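Local coordinates for Ice-binding protein isoform1a (Antarctomyces psychrotrophicus, PDB 7BWX) that binds ice, probably by fitting specific water molecules of the ice prism planes, through a right-handed beta-helical solenoid, at residues I179-G184 with V197-N202; A19-G24 with L191-A196; A87-L92 with Y102-A107. The protein carries 1 engineered substitution. All blocks are in the same frame, centred on the assembly; numbering follows the deposited sequence.

How the contacts relate
Contacts 1 and 2 are neighbours at one part of the beta-helix, their centres about 12 Å apart, and their segments alternate along the chain. Residues 191-196 lead directly into 197-202, so contact 2 hands its chain to contact 1. They touch through two probable backbone hydrogen bonds, Ile179 N with Ala196 O and Val197 N with Gly24 O, each 3.1 Å. Contact 2 also joins the beginning of the fold to its last coil. Contact 3 stands apart, its centre about 24 Å from each of the others and the nearest atoms about 14 Å away, toward the far end of the solenoid, where two sulfate ions, probably from the crystallisation liquor, are bound.

Contact 1. Residues I179-G184 with V197-N202; sequences IAAQTG and VTLDSN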
loop_
_atom_site.group_PDB
_atom_site.type_symbol
_atom_site.label_atom_id
_atom_site.label_comp_id
_atom_site.label_asym_id
_atom_site.label_seq_id
_atom_site.Cartn_x
_atom_site.Cartn_y
_atom_site.Cartn_z
ATOM N N ILE A 179 -8.402 0.862 3.800
ATOM C CA ILE A 179 -7.063 0.476 4.325
ATOM C C ILE A 179 -7.061 0.833 5.787
ATOM O O ILE A 179 -7.235 2.004 6.093
ATOM C CB ILE A 179 -5.887 1.103 3.575
ATOM C CG1 ILE A 179 -5.904 0.723 2.112
ATOM C CG2 ILE A 179 -4.550 0.678 4.208
ATOM C CD1 ILE A 179 -4.901 1.444 1.271
ATOM N N ALA A 180 -6.831 -0.147 6.658
ATOM C CA ALA A 180 -6.730 0.049 8.121
ATOM C C ALA A 180 -5.313 -0.350 8.554
ATOM O O ALA A 180 -4.918 -1.500 8.363
ATOM C CB ALA A 180 -7.775 -0.733 8.834
ATOM N N ALA A 181 -4.557 0.617 9.061
ATOM C CA ALA A 181 -3.239 0.377 9.661
ATOM C C ALA A 181 -3.440 0.371 11.175
ATOM O O ALA A 181 -3.799 1.404 11.770
ATOM C CB ALA A 181 -2.284 1.402 9.135
ATOM N N GLN A 182 -3.264 -0.788 11.780
ATOM C CA GLN A 182 -3.435 -0.956 13.237
ATOM C C GLN A 182 -2.198 -0.421 13.979
ATOM O O GLN A 182 -1.174 -0.083 13.339
ATOM C CB GLN A 182 -3.732 -2.419 13.556
ATOM C CG GLN A 182 -5.077 -2.859 12.983
ATOM C CD GLN A 182 -5.405 -4.307 13.245
ATOM O OE1 GLN A 182 -4.555 -5.136 13.524
ATOM N NE2 GLN A 182 -6.686 -4.609 13.168
ATOM N N THR A 183 -2.355 -0.282 15.295
ATOM C CA THR A 183 -1.385 0.359 16.202
ATOM C C THR A 183 0.035 -0.021 15.809
ATOM O O THR A 183 0.409 -1.183 15.859
ATOM C CB THR A 183 -1.635 -0.034 17.671
ATOM O OG1 THR A 183 -3.041 0.065 17.894
ATOM C CG2 THR A 183 -0.907 0.876 18.635
ATOM N N GLY A 184 0.807 0.981 15.474
ATOM C CA GLY A 184 2.260 0.863 15.357
ATOM C C GLY A 184 2.672 0.313 14.026
ATOM O O GLY A 184 3.902 0.193 13.833
ATOM N N VAL A 197 -9.021 5.607 4.816
ATOM C CA VAL A 197 -7.816 5.068 5.503
ATOM C C VAL A 197 -8.019 5.298 7.001
ATOM O O VAL A 197 -8.327 6.447 7.397
ATOM C CB VAL A 197 -6.540 5.739 4.994
ATOM C CG1 VAL A 197 -5.330 5.405 5.875
ATOM C CG2 VAL A 197 -6.273 5.356 3.570
ATOM N N THR A 198 -7.847 4.266 7.807
ATOM C CA THR A 198 -7.802 4.431 9.283
ATOM C C THR A 198 -6.374 4.184 9.753
ATOM O O THR A 198 -5.700 3.244 9.215
ATOM C CB THR A 198 -8.775 3.540 10.045
ATOM O OG1 THR A 198 -8.375 2.172 9.946
ATOM C CG2 THR A 198 -10.186 3.704 9.517
ATOM N N LEU A 199 -5.917 5.044 10.657
ATOM C CA LEU A 199 -4.526 4.987 11.159
ATOM C C LEU A 199 -4.558 4.963 12.681
ATOM O O LEU A 199 -5.426 5.600 13.294
ATOM C CB LEU A 199 -3.757 6.181 10.650
ATOM C CG LEU A 199 -3.703 6.379 9.132
ATOM C CD1 LEU A 199 -3.188 7.768 8.848
ATOM C CD2 LEU A 199 -2.839 5.341 8.454
ATOM N N ASP A 200 -3.566 4.302 13.272
ATOM C CA ASP A 200 -3.346 4.356 14.728
ATOM C C ASP A 200 -1.823 4.298 14.964
ATOM O O ASP A 200 -1.260 3.210 14.809
ATOM C CB ASP A 200 -4.118 3.230 15.410
ATOM C CG ASP A 200 -3.925 3.227 16.937
ATOM O OD1 ASP A 200 -3.134 4.034 17.462
ATOM O OD2 ASP A 200 -4.547 2.412 17.584
ATOM N N SER A 201 -1.208 5.426 15.302
ATOM C CA SER A 201 0.214 5.526 15.677
ATOM C C SER A 201 1.054 4.861 14.615
ATOM O O SER A 201 1.972 4.077 14.959
ATOM C CB SER A 201 0.405 4.889 17.038
ATOM O OG SER A 201 -0.614 5.403 17.895
ATOM N N ASN A 202 0.858 5.258 13.363
ATOM C CA ASN A 202 1.608 4.639 12.250
ATOM C C ASN A 202 2.717 5.557 11.772
ATOM O O ASN A 202 2.708 6.778 12.036
ATOM C CB ASN A 202 0.715 4.295 11.063
ATOM C CG ASN A 202 -0.457 3.475 11.515
ATOM O OD1 ASN A 202 -1.595 3.946 11.457
ATOM N ND2 ASN A 202 -0.172 2.262 11.941
HETATM O O HOH W 1 -6.503 1.777 11.914
#
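Strand 179-181 runs parallel to strand 197-200, the axes 4.7 Å apart, with Ile179 paired to Val197 and Ala180 to Thr198. Thr198 takes part through both ends of its backbone, its N giving a hydrogen bond to Ile179 O and its O receiving one from Ala181 N, each 2.9 Å long. Placed between backbone N and carbonyl carbon (chi1 69°), Thr198 OG1 sits 3.2 Å from Ala180 CB, and water 1 links this hydroxyl to Ala181 O. Ile179, Val197, Ala181 and Leu199 fill the buried face, with Leu199 CD2 against Ala181 CB. Where the strands end, Thr183 and Asp200 lie side by side, pointing the same way. Thr183 OG1 donates to Asp200 OD2 at 2.8 Å from above the carboxylate plane, while Ser201 OG donates to OD1, so two hydroxyls hold this carboxylate. The Asn202 amide folds back over Ala181 CB and reaches the neighbouring coil: ND2 meets Gln182 O at 2.9 Å from above the carbonyl plane and also bonds Ala185 O, and OD1 accepts from Asp200 N at 2.7 Å. A buried amide is thereby satisfied at both ends. Parallel strands of successive coils stacked in register are the hallmark of a right-handed beta-helix.

Contact 2. Residues A19-G24 with L191-A196; sequences ALAPQG and LLAGSA
Gln23 and Ser195 meet in the loops that follow the two strands: Gln23 N donates to Ser195 O at 2.8 Å, tilted moderately from the carbonyl plane. On the side chain of the same residue, Gln23 CB lies 3.4 Å from Ser195 O, and CG still grazes that oxygen. The chain then bends (chi2 -37°), which carries the amide away from 191-196, and OE1 ends in a weak hydrogen bond with Thr42 OG1. Pro22, just before, has no N-H to offer; it presents ring carbons instead, CG at 3.2 Å from Gly194 O and CD at 3.3 Å from Ala193 O. Both residues belong to a type I beta turn from Ala21 to Gly24.

Upstream, Ala19 pairs with Leu191 and Leu20 with Leu192 as parallel strands, although 166 residues lie between the segments. The first part of the solenoid thus stacks directly on its last coil, within the right-handed beta-helix. Leu20 N donates to Leu191 O, and Ala193 N to Leu20 O at 2.9 Å.

Leu20 CB packs on Leu192 CD2, and the Leu20 side chain also touches Ala66 and Ser70 of helix 61-79, which runs beside the coils. On the interior side, Ala21 CB faces Ala193 CB at 4.1 Å, close to Val197, while Leu191 rests on Ile179 and Leu199.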
loop_
_atom_site.group_PDB
_atom_site.type_symbol
_atom_site.label_atom_id
_atom_site.label_comp_id
_atom_site.label_asym_id
_atom_site.label_seq_id
_atom_site.Cartn_x
_atom_site.Cartn_y
_atom_site.Cartn_z
ATOM N N ALA A 19 -0.866 8.783 2.108
ATOM C CA ALA A 19 -2.255 8.375 2.388
ATOM C C ALA A 19 -3.157 9.196 1.466
ATOM O O ALA A 19 -3.097 10.466 1.450
ATOM C CB ALA A 19 -2.611 8.562 3.825
ATOM N N LEU A 20 -3.975 8.481 0.727
ATOM C CA LEU A 20 -4.955 9.090 -0.195
ATOM C C LEU A 20 -6.246 8.285 -0.088
ATOM O O LEU A 20 -6.208 7.027 -0.173
ATOM C CB LEU A 20 -4.379 9.060 -1.604
ATOM C CG LEU A 20 -5.291 9.605 -2.679
ATOM C CD1 LEU A 20 -5.487 11.090 -2.479
ATOM C CD2 LEU A 20 -4.677 9.263 -4.033
ATOM N N ALA A 21 -7.335 8.951 0.267
ATOM C CA ALA A 21 -8.612 8.240 0.436
ATOM C C ALA A 21 -9.719 9.211 0.138
ATOM O O ALA A 21 -9.802 10.255 0.771
ATOM C CB ALA A 21 -8.730 7.714 1.811
ATOM N N PRO A 22 -10.638 8.835 -0.761
ATOM C CA PRO A 22 -11.682 9.776 -1.131
ATOM C C PRO A 22 -12.570 10.123 0.066
ATOM O O PRO A 22 -12.908 11.308 0.261
ATOM C CB PRO A 22 -12.434 9.047 -2.224
ATOM C CG PRO A 22 -12.057 7.579 -2.077
ATOM C CD PRO A 22 -10.663 7.570 -1.492
ATOM N N GLN A 23 -12.929 9.128 0.869
ATOM C CA GLN A 23 -13.912 9.307 1.953
ATOM C C GLN A 23 -13.224 9.467 3.317
ATOM O O GLN A 23 -13.874 9.178 4.353
ATOM C CB GLN A 23 -14.949 8.183 1.918
ATOM C CG GLN A 23 -15.728 8.046 0.610
ATOM C CD GLN A 23 -16.117 9.298 -0.130
ATOM O OE1 GLN A 23 -16.597 10.298 0.435
ATOM N NE2 GLN A 23 -15.934 9.243 -1.438
ATOM N N GLY A 24 -11.983 9.952 3.342
ATOM C CA GLY A 24 -11.402 10.531 4.545
ATOM C C GLY A 24 -10.261 9.693 5.123
ATOM O O GLY A 24 -10.107 8.507 4.748
ATOM N N LEU A 191 -0.384 4.327 1.136
ATOM C CA LEU A 191 -1.719 3.767 1.387
ATOM C C LEU A 191 -2.727 4.500 0.493
ATOM O O LEU A 191 -3.054 5.658 0.813
ATOM C CB LEU A 191 -2.066 3.899 2.873
ATOM C CG LEU A 191 -1.035 3.298 3.825
ATOM C CD1 LEU A 191 -1.464 3.498 5.244
ATOM C CD2 LEU A 191 -0.758 1.835 3.553
ATOM N N LEU A 192 -3.120 3.880 -0.635
ATOM C CA LEU A 192 -4.006 4.504 -1.645
ATOM C C LEU A 192 -5.329 3.740 -1.657
ATOM O O LEU A 192 -5.425 2.636 -2.270
ATOM C CB LEU A 192 -3.296 4.462 -3.004
ATOM C CG LEU A 192 -1.889 5.035 -3.058
ATOM C CD1 LEU A 192 -1.361 4.987 -4.461
ATOM C CD2 LEU A 192 -1.808 6.465 -2.564
ATOM N N ALA A 193 -6.296 4.250 -0.904
ATOM C CA ALA A 193 -7.570 3.572 -0.593
ATOM C C ALA A 193 -8.650 4.009 -1.571
ATOM O O ALA A 193 -8.546 5.130 -2.097
ATOM C CB ALA A 193 -8.028 3.845 0.801
ATOM N N GLY A 194 -9.620 3.135 -1.798
ATOM C CA GLY A 194 -10.795 3.467 -2.615
ATOM C C GLY A 194 -11.937 3.994 -1.754
ATOM O O GLY A 194 -12.927 4.476 -2.322
ATOM N N SER A 195 -11.857 3.862 -0.428
ATOM C CA SER A 195 -12.883 4.404 0.505
ATOM C C SER A 195 -12.221 5.310 1.551
ATOM O O SER A 195 -12.093 6.513 1.279
ATOM C CB SER A 195 -13.725 3.288 1.116
ATOM O OG SER A 195 -12.947 2.352 1.869
ATOM N N ALA A 196 -11.856 4.766 2.716
ATOM C CA ALA A 196 -11.217 5.513 3.811
ATOM C C ALA A 196 -9.883 4.849 4.163
ATOM O O ALA A 196 -9.661 3.683 3.800
ATOM C CB ALA A 196 -12.119 5.613 5.011
#

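Contact 3. Residues A87-L92 with Y102-A107; sequences AGTATL and YKYDSA. With SO4 (sulfate ion), chain G; SO4 (sulfate ion), chain H.
Ala87 O is gripped by Asp105 N, 2.9 Å away and almost straight at the hydrogen (174°), and by water 2. That water accepts from Ser106 N and also lies in hydrogen-bonding range of Thr89 O, although it cannot donate to every acceptor around it at once. The Tyr104 ring packs against 87-92: CG anti to the carbonyl carbon (chi1 -68°) brings the ring up to Thr89 O, which sits at its edge, 3.4 Å from CD2. Leu92 CD2 meets the phenol end obliquely, 3.3 Å from Tyr104 OH. The hydroxyl also pairs with Gln86 NE2 and with water 3, which in turn donates to Thr91 O. A leucine in place of Tyr104 would probably leave Gln86 NE2 and water 3 without their hydroxyl mate. Lys103 NZ forms a salt bridge to Asp105 OD1, on its syn lone pair, and a second with Asp85. O3 of the sulfate of chain G accepts hydrogen bonds from Thr91 OG1, at 2.6 Å, and from Thr91 N. Toward the interior, Tyr104 lies on Phe128 and Leu130 of strand 126-130, while 87-92 runs beside strand 108-110, an outermost strand of its sheet, with backbone hydrogen bonds linking Ala90 and Leu92 with Gly109.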
loop_
_atom_site.group_PDB
_atom_site.type_symbol
_atom_site.label_atom_id
_atom_site.label_comp_id
_atom_site.label_asym_id
_atom_site.label_seq_id
_atom_site.Cartn_x
_atom_site.Cartn_y
_atom_site.Cartn_z
ATOM N N ALA A 87 -3.351 -19.338 -7.232
ATOM C CA ALA A 87 -4.712 -19.877 -7.059
ATOM C C ALA A 87 -5.199 -19.635 -5.618
ATOM O O ALA A 87 -5.280 -18.467 -5.239
ATOM C CB ALA A 87 -4.718 -21.328 -7.491
ATOM N N GLY A 88 -5.596 -20.654 -4.852
ATOM C CA GLY A 88 -6.244 -20.494 -3.537
ATOM C C GLY A 88 -5.227 -20.390 -2.385
ATOM O O GLY A 88 -5.661 -20.496 -1.212
ATOM N N THR A 89 -3.917 -20.246 -2.652
ATOM C CA THR A 89 -2.889 -20.066 -1.561
ATOM C C THR A 89 -3.316 -18.932 -0.622
ATOM O O THR A 89 -3.623 -17.863 -1.112
ATOM C CB THR A 89 -1.508 -19.713 -2.113
ATOM O OG1 THR A 89 -1.167 -20.761 -3.020
ATOM C CG2 THR A 89 -0.444 -19.540 -1.049
ATOM N N ALA A 90 -3.392 -19.192 0.670
ATOM C CA ALA A 90 -3.901 -18.256 1.692
ATOM C C ALA A 90 -2.724 -17.558 2.415
ATOM O O ALA A 90 -2.965 -16.584 3.103
ATOM C CB ALA A 90 -4.784 -19.007 2.656
ATOM N N THR A 91 -1.487 -18.031 2.311
ATOM C CA THR A 91 -0.372 -17.475 3.121
ATOM C C THR A 91 0.735 -16.900 2.233
ATOM O O THR A 91 1.103 -17.485 1.190
ATOM C CB THR A 91 0.228 -18.511 4.085
ATOM O OG1 THR A 91 0.759 -19.526 3.234
ATOM C CG2 THR A 91 -0.760 -19.063 5.085
ATOM N N LEU A 92 1.289 -15.769 2.666
ATOM C CA LEU A 92 2.414 -15.073 2.003
ATOM C C LEU A 92 3.700 -15.263 2.799
ATOM O O LEU A 92 4.771 -15.183 2.190
ATOM C CB LEU A 92 2.080 -13.585 1.918
ATOM C CG LEU A 92 0.931 -13.223 0.985
ATOM C CD1 LEU A 92 0.531 -11.762 1.165
ATOM C CD2 LEU A 92 1.334 -13.440 -0.456
ATOM N N TYR A 102 1.778 -11.844 -9.368
ATOM C CA TYR A 102 1.327 -13.011 -8.575
ATOM C C TYR A 102 -0.180 -12.895 -8.370
ATOM O O TYR A 102 -0.653 -11.885 -7.755
ATOM C CB TYR A 102 2.036 -13.029 -7.220
ATOM C CG TYR A 102 3.511 -13.315 -7.318
ATOM C CD1 TYR A 102 4.427 -12.348 -7.659
ATOM C CD2 TYR A 102 3.998 -14.586 -7.054
ATOM C CE1 TYR A 102 5.785 -12.624 -7.743
ATOM C CE2 TYR A 102 5.334 -14.904 -7.213
ATOM C CZ TYR A 102 6.233 -13.917 -7.529
ATOM O OH TYR A 102 7.554 -14.243 -7.666
ATOM N N LYS A 103 -0.923 -13.877 -8.872
ATOM C CA LYS A 103 -2.398 -13.919 -8.766
ATOM C C LYS A 103 -2.803 -14.767 -7.579
ATOM O O LYS A 103 -2.483 -16.004 -7.533
ATOM C CB LYS A 103 -2.990 -14.411 -10.092
ATOM C CG LYS A 103 -4.486 -14.686 -10.095
ATOM C CD LYS A 103 -5.043 -14.911 -11.509
ATOM C CE LYS A 103 -4.974 -16.346 -11.969
ATOM N NZ LYS A 103 -5.878 -17.215 -11.168
ATOM N N TYR A 104 -3.574 -14.181 -6.676
ATOM C CA TYR A 104 -4.215 -14.871 -5.547
ATOM C C TYR A 104 -5.723 -14.731 -5.668
ATOM O O TYR A 104 -6.241 -13.558 -5.662
ATOM C CB TYR A 104 -3.717 -14.317 -4.212
ATOM C CG TYR A 104 -2.266 -14.624 -3.913
ATOM C CD1 TYR A 104 -1.241 -13.874 -4.457
ATOM C CD2 TYR A 104 -1.925 -15.671 -3.079
ATOM C CE1 TYR A 104 0.093 -14.144 -4.199
ATOM C CE2 TYR A 104 -0.595 -15.949 -2.790
ATOM C CZ TYR A 104 0.415 -15.199 -3.361
ATOM O OH TYR A 104 1.710 -15.481 -3.040
ATOM N N ASP A 105 -6.443 -15.860 -5.664
ATOM C CA ASP A 105 -7.903 -15.855 -5.903
ATOM C C ASP A 105 -8.687 -15.633 -4.629
ATOM O O ASP A 105 -9.884 -15.394 -4.736
ATOM C CB ASP A 105 -8.398 -17.173 -6.480
ATOM C CG ASP A 105 -7.683 -17.576 -7.740
ATOM O OD1 ASP A 105 -7.335 -16.674 -8.538
ATOM O OD2 ASP A 105 -7.504 -18.816 -7.915
ATOM N N SER A 106 -8.099 -15.746 -3.449
ATOM C CA SER A 106 -8.912 -15.616 -2.230
ATOM C C SER A 106 -8.152 -14.799 -1.165
ATOM O O SER A 106 -7.082 -14.283 -1.490
ATOM C CB SER A 106 -9.329 -17.018 -1.824
ATOM O OG SER A 106 -8.196 -17.761 -1.416
ATOM N N ALA A 107 -8.704 -14.711 0.023
ATOM C CA ALA A 107 -8.181 -13.942 1.159
ATOM C C ALA A 107 -6.759 -14.419 1.465
ATOM O O ALA A 107 -6.512 -15.654 1.458
ATOM C CB ALA A 107 -9.091 -14.088 2.337
HETATM S S SO4 G . -1.757 -22.126 2.094
HETATM O O1 SO4 G . -3.088 -22.008 1.512
HETATM O O2 SO4 G . -1.896 -22.361 3.506
HETATM O O3 SO4 G . -0.987 -20.919 1.874
HETATM O O4 SO4 G . -1.044 -23.213 1.464
HETATM S S SO4 H . -12.493 -14.895 0.506
HETATM O O1 SO4 H . -12.272 -13.451 0.685
HETATM O O2 SO4 H . -12.802 -15.484 1.786
HETATM O O3 SO4 H . -13.597 -15.081 -0.421
HETATM O O4 SO4 H . -11.310 -15.584 -0.026
HETATM O O HOH W 2 -5.601 -17.148 -2.814
HETATM O O HOH W 3 2.229 -17.296 -1.328
#